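Local coordinates for 3' terminal uridylyl transferase (PDB 5HZD), which adds uridines from UTP to the 3'-hydroxyl of guide RNA, ribosomal RNA and some mRNAs during editing of mitochondrial RNA in Trypanosoma brucei, at residues A[199-204]-A[265-270]; A[344-349]-A[403-408]; A[177-182]-A[282-287]. All coordinates share one frame; numbering follows the deposited sequence.

Interaction 1: residues A[199-204]-A[265-270]; sequences IRFILN and LRTKVQ
Phe201 and Val269 face each other as a non-hydrogen-bonded pair of two antiparallel strands, their side chains alongside and pointing the same way. Phe201 CB sits near Lys268 O. From CG onward the ring belongs to Val269: CD2 touches Val269 CB at 3.7 Å, CE2 meets Val269 CG2, also at 3.7 Å, and CZ still reaches that methyl. CG2 thus lies over one face of the ring, 3.8 Å from its centroid, a CH-pi contact placed by Val269 turning CG2 anti to its own backbone N. Strand 267-271 is outermost and 198-203 inner, bonded also to 239-244, in a four-stranded antiparallel sheet made by the chain inserted between palm strands 174-177 and 285-288, away from the UTP site. Beneath helix 209-223, whose Leu215 and Val219 touch it, the phenylalanine offers the valine methyl a flat face. On the more exposed side Ile202 pairs with Lys268, whose long chain can take its amine into solvent, and Ile202 N donates to Lys268 O at 2.8 Å. Past the strand end, Asn204 takes over: its backbone N bonds Arg266 O, its OD1 receives Arg266 N at 2.9 Å from above the amide carbonyl plane, and ND2 binds Ser264 O.

Interaction 2: residues A[344-349]-A[403-408]; sequences IYYLVQ and FYFYSF
Aromatic side chains pack two helices together in a buried contact, where the last turn of helix 336-349 meets the C-terminal part of helix 385-409 nearly at right angles (94°), their axes 10.8 Å apart. That spacing is wide, and large rings bridge it. Phe405, its CG anti to the backbone N (chi1 -179°), projects toward the other helix, and its ring reaches Tyr345 and Tyr346. At its far end, CE2 lies 4.0 Å from Tyr345 CE2, which arrives at the edge of the phenylalanine ring in its plane, the two side chains crossing almost perpendicularly. Nearer its root, Phe405 CB is 3.7 Å from Tyr346 CD1; these side chains run past one another head to tail, their ring planes oblique at 49°. Tyr406 reaches across beside it. Its own ring carries Phe405 CD2 over the centre of one face, 3.5 Å above the plane, its CE2 touches Tyr346 CB at 4.0 Å, and its OH comes to the edge of the Tyr345 ring, 3.3 Å from CD2. That hydroxyl is hydrogen-bonded to Met342 O, one turn earlier on helix 336-349, and Ile417 from a neighbouring loop touches both Tyr345 and Tyr406. UTP-binding Tyr337 lies in the first turn of the same helix, its side chain about 11 Å from that of Tyr345. Phenylalanine, with no polar atom to satisfy, suits the position between the two tyrosines, whereas tyrosine suits Tyr406, whose hydroxyl finds an acceptor: the contact is largely apolar, and the bond to Met342 O satisfies the phenol oxygen and probably restrains its ring.

Interaction 3: residues A[177-182]-A[282-287]; sequences HHASSP and NIDFDL
The two segments run antiparallel and meet in a single bridge, His177 with Phe285, whose backbones exchange two hydrogen bonds: His177 N to Phe285 O at 2.8 Å, almost straight, and Phe285 N to His177 O, longer at 3.2 Å. The bridge lies at the ends of two neighbouring strands of the palm sheet, 174-177 and 285-288, the latter also flanked by 124-129. Beyond it, side chains continue the pairing. With CG anti to its own N (chi1 174°), His177 carries its ring toward Ile283, where ND1 donates to Ile283 O at 2.8 Å, the acceptor lying in the imidazole plane. His177 CB sits over the centre of one face of the Phe285 ring, 3.5 Å from its centroid in a CH-pi contact; the two rings are near parallel (24°) but offset so far that there is little stacking. Phe159 meets the imidazole and Phe126 the phenyl ring, each edge-to-face. Asp284 OD1 accepts Ala179 N at 2.8 Å and also a bond from a water that donates to Ala179 O as well. The nearest side-chain atoms of Asp284 and Asp123, a probable catalytic metal ligand, are about 3 Å apart. Alanine, small enough, lets its CB pack against Asn282 O. Because ND1 donates to Ile283 O, it bears a proton, and this bond fixes the imidazole's rotation beside the strand that carries Asp286, the residue after Phe285 and probably important for catalysis.

Interaction 3 lies in the palm sheet, beside the residues that probably bind the catalytic metal, and mixes backbone bonds with polar and aromatic side chains. Interaction 1, nested in the chain loop that interaction 3 closes, belongs to a separate four-stranded sheet; the nearest atoms of interactions 1 and 3 are about 12 Å apart. It is the most regular, with an apolar face beneath helices and a more exposed face that is largely polar. Interaction 2 comes later in the chain, on the opposite side of the chain's centre from both, its centre 59 Å from that of interaction 1. There, two helices meet in the core through rings, whereas the other two contacts, partly buried, rely on backbone pairing. The three share no strand or helix.

Interaction 1: residues A[199-204]-A[265-270]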
loop_
_atom_site.group_PDB
_atom_site.type_symbol
_atom_site.label_atom_id
_atom_site.label_comp_id
_atom_site.label_asym_id
_atom_site.label_seq_id
_atom_site.Cartn_x
_atom_site.Cartn_y
_atom_site.Cartn_z
ATOM N N ILE A 199 18.796 22.749 -12.613
ATOM C CA ILE A 199 19.633 22.500 -11.436
ATOM C C ILE A 199 20.770 23.513 -11.391
ATOM O O ILE A 199 21.041 24.214 -12.367
ATOM C CB ILE A 199 20.239 21.078 -11.458
ATOM C CG1 ILE A 199 21.094 20.899 -12.714
ATOM C CG2 ILE A 199 19.133 20.011 -11.386
ATOM C CD1 ILE A 199 21.699 19.514 -12.853
ATOM N N ARG A 200 21.455 23.577 -10.259
ATOM C CA ARG A 200 22.536 24.507 -10.077
ATOM C C ARG A 200 23.708 23.784 -9.447
ATOM O O ARG A 200 23.544 23.119 -8.428
ATOM C CB ARG A 200 22.095 25.571 -9.093
ATOM C CG ARG A 200 22.748 26.886 -9.307
ATOM C CD ARG A 200 21.715 27.922 -9.735
ATOM N NE ARG A 200 20.542 27.910 -8.869
ATOM C CZ ARG A 200 20.534 28.328 -7.608
ATOM N NH1 ARG A 200 21.643 28.790 -7.043
ATOM N NH2 ARG A 200 19.410 28.278 -6.905
ATOM N N PHE A 201 24.885 23.941 -10.032
ATOM C CA PHE A 201 26.085 23.462 -9.374
ATOM C C PHE A 201 26.793 24.639 -8.710
ATOM O O PHE A 201 27.155 25.593 -9.393
ATOM C CB PHE A 201 27.013 22.844 -10.413
ATOM C CG PHE A 201 26.453 21.619 -11.076
ATOM C CD1 PHE A 201 25.620 21.727 -12.189
ATOM C CD2 PHE A 201 26.792 20.349 -10.607
ATOM C CE1 PHE A 201 25.107 20.586 -12.791
ATOM C CE2 PHE A 201 26.298 19.209 -11.216
ATOM C CZ PHE A 201 25.448 19.324 -12.310
ATOM N N ILE A 202 27.033 24.579 -7.393
ATOM C CA ILE A 202 27.855 25.586 -6.730
ATOM C C ILE A 202 29.254 25.016 -6.555
ATOM O O ILE A 202 29.402 23.922 -5.999
ATOM C CB ILE A 202 27.302 25.936 -5.331
ATOM C CG1 ILE A 202 25.858 26.429 -5.455
ATOM C CG2 ILE A 202 28.186 26.938 -4.628
ATOM C CD1 ILE A 202 25.698 27.509 -6.432
ATOM N N LEU A 203 30.253 25.741 -7.033
ATOM C CA LEU A 203 31.636 25.283 -6.942
ATOM C C LEU A 203 32.337 25.946 -5.780
ATOM O O LEU A 203 32.005 27.078 -5.406
ATOM C CB LEU A 203 32.396 25.620 -8.240
ATOM C CG LEU A 203 32.063 24.770 -9.473
ATOM C CD1 LEU A 203 30.639 25.021 -10.009
ATOM C CD2 LEU A 203 33.108 25.038 -10.547
ATOM N N ASN A 204 33.351 25.278 -5.228
ATOM C CA ASN A 204 34.091 25.855 -4.108
ATOM C C ASN A 204 35.193 26.856 -4.474
ATOM O O ASN A 204 35.942 27.330 -3.615
ATOM C CB ASN A 204 34.619 24.735 -3.187
ATOM C CG ASN A 204 35.709 23.935 -3.842
ATOM O OD1 ASN A 204 35.908 24.035 -5.055
ATOM N ND2 ASN A 204 36.424 23.138 -3.061
ATOM N N LEU A 265 39.090 21.524 -6.754
ATOM C CA LEU A 265 37.829 22.143 -7.149
ATOM C C LEU A 265 36.702 21.131 -7.064
ATOM O O LEU A 265 36.772 20.046 -7.651
ATOM C CB LEU A 265 37.952 22.711 -8.559
ATOM C CG LEU A 265 36.763 23.526 -9.086
ATOM C CD1 LEU A 265 36.634 24.822 -8.269
ATOM C CD2 LEU A 265 37.059 23.867 -10.527
ATOM N N ARG A 266 35.639 21.482 -6.349
ATOM C CA ARG A 266 34.561 20.543 -6.068
ATOM C C ARG A 266 33.231 21.229 -6.325
ATOM O O ARG A 266 33.169 22.467 -6.318
ATOM C CB ARG A 266 34.586 20.115 -4.595
ATOM C CG ARG A 266 35.885 19.462 -4.181
ATOM C CD ARG A 266 35.956 18.013 -4.653
ATOM N NE ARG A 266 37.237 17.439 -4.237
ATOM C CZ ARG A 266 38.324 17.404 -5.000
ATOM N NH1 ARG A 266 38.292 17.883 -6.244
ATOM N NH2 ARG A 266 39.444 16.881 -4.522
ATOM N N THR A 267 32.202 20.427 -6.529
ATOM C CA THR A 267 30.842 20.924 -6.755
ATOM C C THR A 267 29.843 20.367 -5.768
ATOM O O THR A 267 30.022 19.272 -5.220
ATOM C CB THR A 267 30.305 20.568 -8.165
ATOM O OG1 THR A 267 30.233 19.140 -8.322
ATOM C CG2 THR A 267 31.181 21.137 -9.249
ATOM N N LYS A 268 28.777 21.127 -5.531
ATOM C CA LYS A 268 27.581 20.596 -4.884
ATOM C C LYS A 268 26.433 20.953 -5.811
ATOM O O LYS A 268 26.531 21.947 -6.546
ATOM C CB LYS A 268 27.363 21.278 -3.543
ATOM C CG LYS A 268 28.463 21.016 -2.518
ATOM C CD LYS A 268 28.145 21.734 -1.201
ATOM C CE LYS A 268 28.610 20.916 -0.001
ATOM N NZ LYS A 268 30.052 20.588 -0.105
ATOM N N VAL A 269 25.373 20.154 -5.799
ATOM C CA VAL A 269 24.284 20.360 -6.765
ATOM C C VAL A 269 22.933 20.197 -6.093
ATOM O O VAL A 269 22.757 19.367 -5.189
ATOM C CB VAL A 269 24.421 19.391 -7.963
ATOM C CG1 VAL A 269 24.244 17.953 -7.490
ATOM C CG2 VAL A 269 23.382 19.701 -9.065
ATOM N N GLN A 270 21.966 21.002 -6.519
ATOM C CA GLN A 270 20.595 20.777 -6.081
ATOM C C GLN A 270 19.651 21.401 -7.094
ATOM O O GLN A 270 20.101 22.082 -8.006
ATOM C CB GLN A 270 20.378 21.354 -4.687
ATOM C CG GLN A 270 20.520 22.839 -4.564
ATOM C CD GLN A 270 20.384 23.256 -3.110
ATOM O OE1 GLN A 270 20.939 22.601 -2.223
ATOM N NE2 GLN A 270 19.621 24.319 -2.853
#

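Interaction 2: residues A[344-349]-A[403-408]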
loop_
_atom_site.group_PDB
_atom_site.type_symbol
_atom_site.label_atom_id
_atom_site.label_comp_id
_atom_site.label_asym_id
_atom_site.label_seq_id
_atom_site.Cartn_x
_atom_site.Cartn_y
_atom_site.Cartn_z
ATOM N N ILE A 344 -11.521 -10.176 -0.868
ATOM C CA ILE A 344 -11.299 -11.085 -2.002
ATOM C C ILE A 344 -11.786 -12.506 -1.686
ATOM O O ILE A 344 -12.369 -13.168 -2.550
ATOM C CB ILE A 344 -9.840 -11.122 -2.352
ATOM C CG1 ILE A 344 -9.480 -9.767 -2.958
ATOM C CG2 ILE A 344 -9.570 -12.213 -3.373
ATOM C CD1 ILE A 344 -7.961 -9.535 -3.042
ATOM N N TYR A 345 -11.555 -12.969 -0.455
ATOM C CA TYR A 345 -12.018 -14.316 -0.082
ATOM C C TYR A 345 -13.526 -14.402 -0.234
ATOM O O TYR A 345 -14.049 -15.385 -0.772
ATOM C CB TYR A 345 -11.610 -14.653 1.357
ATOM C CG TYR A 345 -12.160 -15.957 1.862
ATOM C CD1 TYR A 345 -11.569 -17.161 1.507
ATOM C CD2 TYR A 345 -13.279 -15.966 2.705
ATOM C CE1 TYR A 345 -12.091 -18.399 1.990
ATOM C CE2 TYR A 345 -13.787 -17.166 3.192
ATOM C CZ TYR A 345 -13.194 -18.361 2.824
ATOM O OH TYR A 345 -13.708 -19.555 3.280
ATOM N N TYR A 346 -14.223 -13.371 0.226
ATOM C CA TYR A 346 -15.676 -13.291 0.018
ATOM C C TYR A 346 -16.032 -13.332 -1.476
ATOM O O TYR A 346 -16.936 -14.081 -1.895
ATOM C CB TYR A 346 -16.216 -12.034 0.697
ATOM C CG TYR A 346 -17.537 -11.544 0.152
ATOM C CD1 TYR A 346 -18.726 -12.208 0.443
ATOM C CD2 TYR A 346 -17.581 -10.413 -0.636
ATOM C CE1 TYR A 346 -19.943 -11.730 -0.025
ATOM C CE2 TYR A 346 -18.779 -9.932 -1.132
ATOM C CZ TYR A 346 -19.950 -10.609 -0.842
ATOM O OH TYR A 346 -21.153 -10.110 -1.315
ATOM N N LEU A 347 -15.355 -12.532 -2.297
ATOM C CA LEU A 347 -15.631 -12.537 -3.726
ATOM C C LEU A 347 -15.427 -13.911 -4.333
ATOM O O LEU A 347 -16.208 -14.316 -5.207
ATOM C CB LEU A 347 -14.745 -11.509 -4.477
ATOM C CG LEU A 347 -14.961 -10.040 -4.081
ATOM C CD1 LEU A 347 -13.980 -9.141 -4.859
ATOM C CD2 LEU A 347 -16.438 -9.607 -4.310
ATOM N N VAL A 348 -14.380 -14.627 -3.917
ATOM C CA VAL A 348 -14.121 -15.936 -4.490
ATOM C C VAL A 348 -15.186 -16.906 -4.033
ATOM O O VAL A 348 -15.746 -17.653 -4.844
ATOM C CB VAL A 348 -12.748 -16.463 -4.047
ATOM C CG1 VAL A 348 -12.613 -17.971 -4.403
ATOM C CG2 VAL A 348 -11.628 -15.643 -4.667
ATOM N N GLN A 349 -15.505 -16.895 -2.735
ATOM C CA GLN A 349 -16.411 -17.919 -2.185
ATOM C C GLN A 349 -17.806 -17.755 -2.741
ATOM O O GLN A 349 -18.539 -18.742 -2.910
ATOM C CB GLN A 349 -16.418 -17.909 -0.651
ATOM C CG GLN A 349 -15.118 -18.352 -0.053
ATOM C CD GLN A 349 -14.725 -19.743 -0.480
ATOM O OE1 GLN A 349 -15.546 -20.660 -0.451
ATOM N NE2 GLN A 349 -13.459 -19.922 -0.874
ATOM N N PHE A 403 -20.739 -7.734 4.393
ATOM C CA PHE A 403 -21.047 -7.590 5.820
ATOM C C PHE A 403 -21.978 -8.705 6.267
ATOM O O PHE A 403 -21.831 -9.231 7.370
ATOM C CB PHE A 403 -21.634 -6.203 6.107
ATOM C CG PHE A 403 -20.601 -5.122 6.066
ATOM C CD1 PHE A 403 -19.705 -4.982 7.117
ATOM C CD2 PHE A 403 -20.493 -4.265 4.971
ATOM C CE1 PHE A 403 -18.740 -3.975 7.081
ATOM C CE2 PHE A 403 -19.527 -3.279 4.938
ATOM C CZ PHE A 403 -18.654 -3.126 5.990
ATOM N N TYR A 404 -22.935 -9.098 5.421
ATOM C CA TYR A 404 -23.754 -10.253 5.775
ATOM C C TYR A 404 -22.943 -11.559 5.894
ATOM O O TYR A 404 -23.131 -12.326 6.864
ATOM C CB TYR A 404 -24.927 -10.412 4.794
ATOM C CG TYR A 404 -25.900 -11.492 5.214
ATOM C CD1 TYR A 404 -26.920 -11.218 6.109
ATOM C CD2 TYR A 404 -25.771 -12.784 4.718
ATOM C CE1 TYR A 404 -27.805 -12.226 6.497
ATOM C CE2 TYR A 404 -26.630 -13.784 5.100
ATOM C CZ TYR A 404 -27.649 -13.492 5.973
ATOM O OH TYR A 404 -28.509 -14.502 6.352
ATOM N N PHE A 405 -22.058 -11.808 4.925
ATOM C CA PHE A 405 -21.226 -13.016 4.915
ATOM C C PHE A 405 -20.429 -13.126 6.207
ATOM O O PHE A 405 -20.418 -14.187 6.856
ATOM C CB PHE A 405 -20.299 -12.967 3.695
ATOM C CG PHE A 405 -19.407 -14.166 3.562
ATOM C CD1 PHE A 405 -19.912 -15.386 3.146
ATOM C CD2 PHE A 405 -18.060 -14.075 3.860
ATOM C CE1 PHE A 405 -19.086 -16.532 3.026
ATOM C CE2 PHE A 405 -17.213 -15.208 3.730
ATOM C CZ PHE A 405 -17.721 -16.426 3.308
ATOM N N TYR A 406 -19.796 -12.030 6.616
ATOM C CA TYR A 406 -18.945 -12.132 7.794
ATOM C C TYR A 406 -19.704 -12.033 9.095
ATOM O O TYR A 406 -19.176 -12.393 10.151
ATOM C CB TYR A 406 -17.775 -11.152 7.709
ATOM C CG TYR A 406 -16.752 -11.626 6.698
ATOM C CD1 TYR A 406 -16.074 -12.832 6.890
ATOM C CD2 TYR A 406 -16.480 -10.878 5.542
ATOM C CE1 TYR A 406 -15.136 -13.288 5.967
ATOM C CE2 TYR A 406 -15.520 -11.327 4.609
ATOM C CZ TYR A 406 -14.867 -12.527 4.838
ATOM O OH TYR A 406 -13.938 -12.988 3.939
ATOM N N SER A 407 -20.941 -11.553 9.038
ATOM C CA SER A 407 -21.737 -11.512 10.253
ATOM C C SER A 407 -22.497 -12.826 10.510
ATOM O O SER A 407 -22.697 -13.202 11.665
ATOM C CB SER A 407 -22.727 -10.317 10.210
ATOM O OG SER A 407 -22.079 -9.038 10.202
ATOM N N PHE A 408 -22.888 -13.545 9.453
ATOM C CA PHE A 408 -23.786 -14.711 9.606
ATOM C C PHE A 408 -23.383 -15.996 8.913
ATOM O O PHE A 408 -23.834 -17.074 9.305
ATOM C CB PHE A 408 -25.224 -14.359 9.173
ATOM C CG PHE A 408 -25.882 -13.363 10.066
ATOM C CD1 PHE A 408 -26.225 -13.703 11.360
ATOM C CD2 PHE A 408 -26.129 -12.072 9.628
ATOM C CE1 PHE A 408 -26.811 -12.769 12.210
ATOM C CE2 PHE A 408 -26.711 -11.141 10.453
ATOM C CZ PHE A 408 -27.060 -11.484 11.752
#

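Interaction 3: residues A[177-182]-A[282-287]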
loop_
_atom_site.group_PDB
_atom_site.type_symbol
_atom_site.label_atom_id
_atom_site.label_comp_id
_atom_site.label_asym_id
_atom_site.label_seq_id
_atom_site.Cartn_x
_atom_site.Cartn_y
_atom_site.Cartn_z
ATOM N N HIS A 177 10.291 9.218 3.150
ATOM C CA HIS A 177 10.353 10.602 2.733
ATOM C C HIS A 177 9.016 11.283 2.967
ATOM O O HIS A 177 7.966 10.793 2.526
ATOM C CB HIS A 177 10.745 10.697 1.243
ATOM C CG HIS A 177 10.694 12.098 0.722
ATOM N ND1 HIS A 177 9.660 12.562 -0.068
ATOM C CD2 HIS A 177 11.500 13.166 0.957
ATOM C CE1 HIS A 177 9.873 13.838 -0.347
ATOM N NE2 HIS A 177 10.968 14.231 0.281
ATOM N N HIS A 178 9.047 12.378 3.717
ATOM C CA HIS A 178 7.843 13.137 4.047
ATOM C C HIS A 178 7.854 14.438 3.248
ATOM O O HIS A 178 8.637 15.338 3.527
ATOM C CB HIS A 178 7.844 13.497 5.539
ATOM C CG HIS A 178 8.030 12.339 6.461
ATOM N ND1 HIS A 178 6.973 11.591 6.934
ATOM C CD2 HIS A 178 9.148 11.821 7.029
ATOM C CE1 HIS A 178 7.432 10.644 7.739
ATOM N NE2 HIS A 178 8.747 10.771 7.823
ATOM N N ALA A 179 6.965 14.558 2.266
ATOM C CA ALA A 179 6.951 15.751 1.424
ATOM C C ALA A 179 6.382 16.948 2.129
ATOM O O ALA A 179 5.370 16.846 2.823
ATOM C CB ALA A 179 6.143 15.503 0.155
ATOM N N SER A 180 7.023 18.089 1.936
ATOM C CA SER A 180 6.487 19.354 2.421
ATOM C C SER A 180 5.284 19.761 1.572
ATOM O O SER A 180 5.149 19.345 0.419
ATOM C CB SER A 180 7.553 20.442 2.352
ATOM O OG SER A 180 8.657 20.113 3.173
ATOM N N SER A 181 4.398 20.565 2.133
ATOM C CA SER A 181 3.290 21.074 1.331
ATOM C C SER A 181 3.576 22.532 1.051
ATOM O O SER A 181 3.993 23.262 1.944
ATOM C CB SER A 181 1.944 20.886 2.039
ATOM O OG SER A 181 1.949 21.487 3.318
ATOM N N PRO A 182 3.381 22.957 -0.204
ATOM C CA PRO A 182 3.746 24.315 -0.623
ATOM C C PRO A 182 2.838 25.378 -0.004
ATOM O O PRO A 182 3.339 26.271 0.683
ATOM C CB PRO A 182 3.552 24.277 -2.146
ATOM C CG PRO A 182 3.445 22.814 -2.503
ATOM C CD PRO A 182 2.818 22.170 -1.313
ATOM N N ASN A 282 8.438 15.653 -4.280
ATOM C CA ASN A 282 7.124 16.169 -3.966
ATOM C C ASN A 282 6.154 15.110 -3.460
ATOM O O ASN A 282 5.001 15.418 -3.154
ATOM C CB ASN A 282 6.526 16.800 -5.223
ATOM C CG ASN A 282 7.378 17.922 -5.766
ATOM O OD1 ASN A 282 8.070 18.609 -5.015
ATOM N ND2 ASN A 282 7.326 18.130 -7.082
ATOM N N ILE A 283 6.602 13.864 -3.388
ATOM C CA ILE A 283 5.732 12.779 -3.013
ATOM C C ILE A 283 6.187 12.078 -1.734
ATOM O O ILE A 283 7.383 11.916 -1.492
ATOM C CB ILE A 283 5.606 11.756 -4.163
ATOM C CG1 ILE A 283 6.936 11.112 -4.480
ATOM C CG2 ILE A 283 4.992 12.401 -5.412
ATOM C CD1 ILE A 283 6.764 9.931 -5.419
ATOM N N ASP A 284 5.231 11.647 -0.922
ATOM C CA ASP A 284 5.538 10.811 0.227
ATOM C C ASP A 284 5.871 9.425 -0.267
ATOM O O ASP A 284 5.134 8.868 -1.097
ATOM C CB ASP A 284 4.314 10.675 1.157
ATOM C CG ASP A 284 3.947 11.957 1.885
ATOM O OD1 ASP A 284 4.816 12.761 2.245
ATOM O OD2 ASP A 284 2.737 12.143 2.141
ATOM N N PHE A 285 6.963 8.853 0.223
ATOM C CA PHE A 285 7.332 7.476 -0.145
ATOM C C PHE A 285 8.083 6.747 0.931
ATOM O O PHE A 285 8.699 7.371 1.810
ATOM C CB PHE A 285 8.097 7.426 -1.505
ATOM C CG PHE A 285 9.478 8.073 -1.505
ATOM C CD1 PHE A 285 10.594 7.390 -0.992
ATOM C CD2 PHE A 285 9.667 9.331 -2.068
ATOM C CE1 PHE A 285 11.870 7.960 -1.014
ATOM C CE2 PHE A 285 10.948 9.889 -2.123
ATOM C CZ PHE A 285 12.037 9.215 -1.571
ATOM N N ASP A 286 7.965 5.414 0.902
ATOM C CA ASP A 286 8.785 4.545 1.739
ATOM C C ASP A 286 9.670 3.754 0.786
ATOM O O ASP A 286 9.170 3.135 -0.163
ATOM C CB ASP A 286 7.957 3.528 2.524
ATOM C CG ASP A 286 7.120 4.161 3.627
ATOM O OD1 ASP A 286 7.271 5.375 3.921
ATOM O OD2 ASP A 286 6.298 3.412 4.202
ATOM N N LEU A 287 10.972 3.766 1.052
ATOM C CA LEU A 287 11.960 3.040 0.247
ATOM C C LEU A 287 12.490 1.840 1.040
ATOM O O LEU A 287 12.994 1.981 2.142
ATOM C CB LEU A 287 13.076 4.028 -0.144
ATOM C CG LEU A 287 14.184 3.568 -1.088
ATOM C CD1 LEU A 287 14.957 4.766 -1.565
ATOM C CD2 LEU A 287 15.132 2.577 -0.410
HETATM O O HOH W 1 3.601 14.813 3.518
#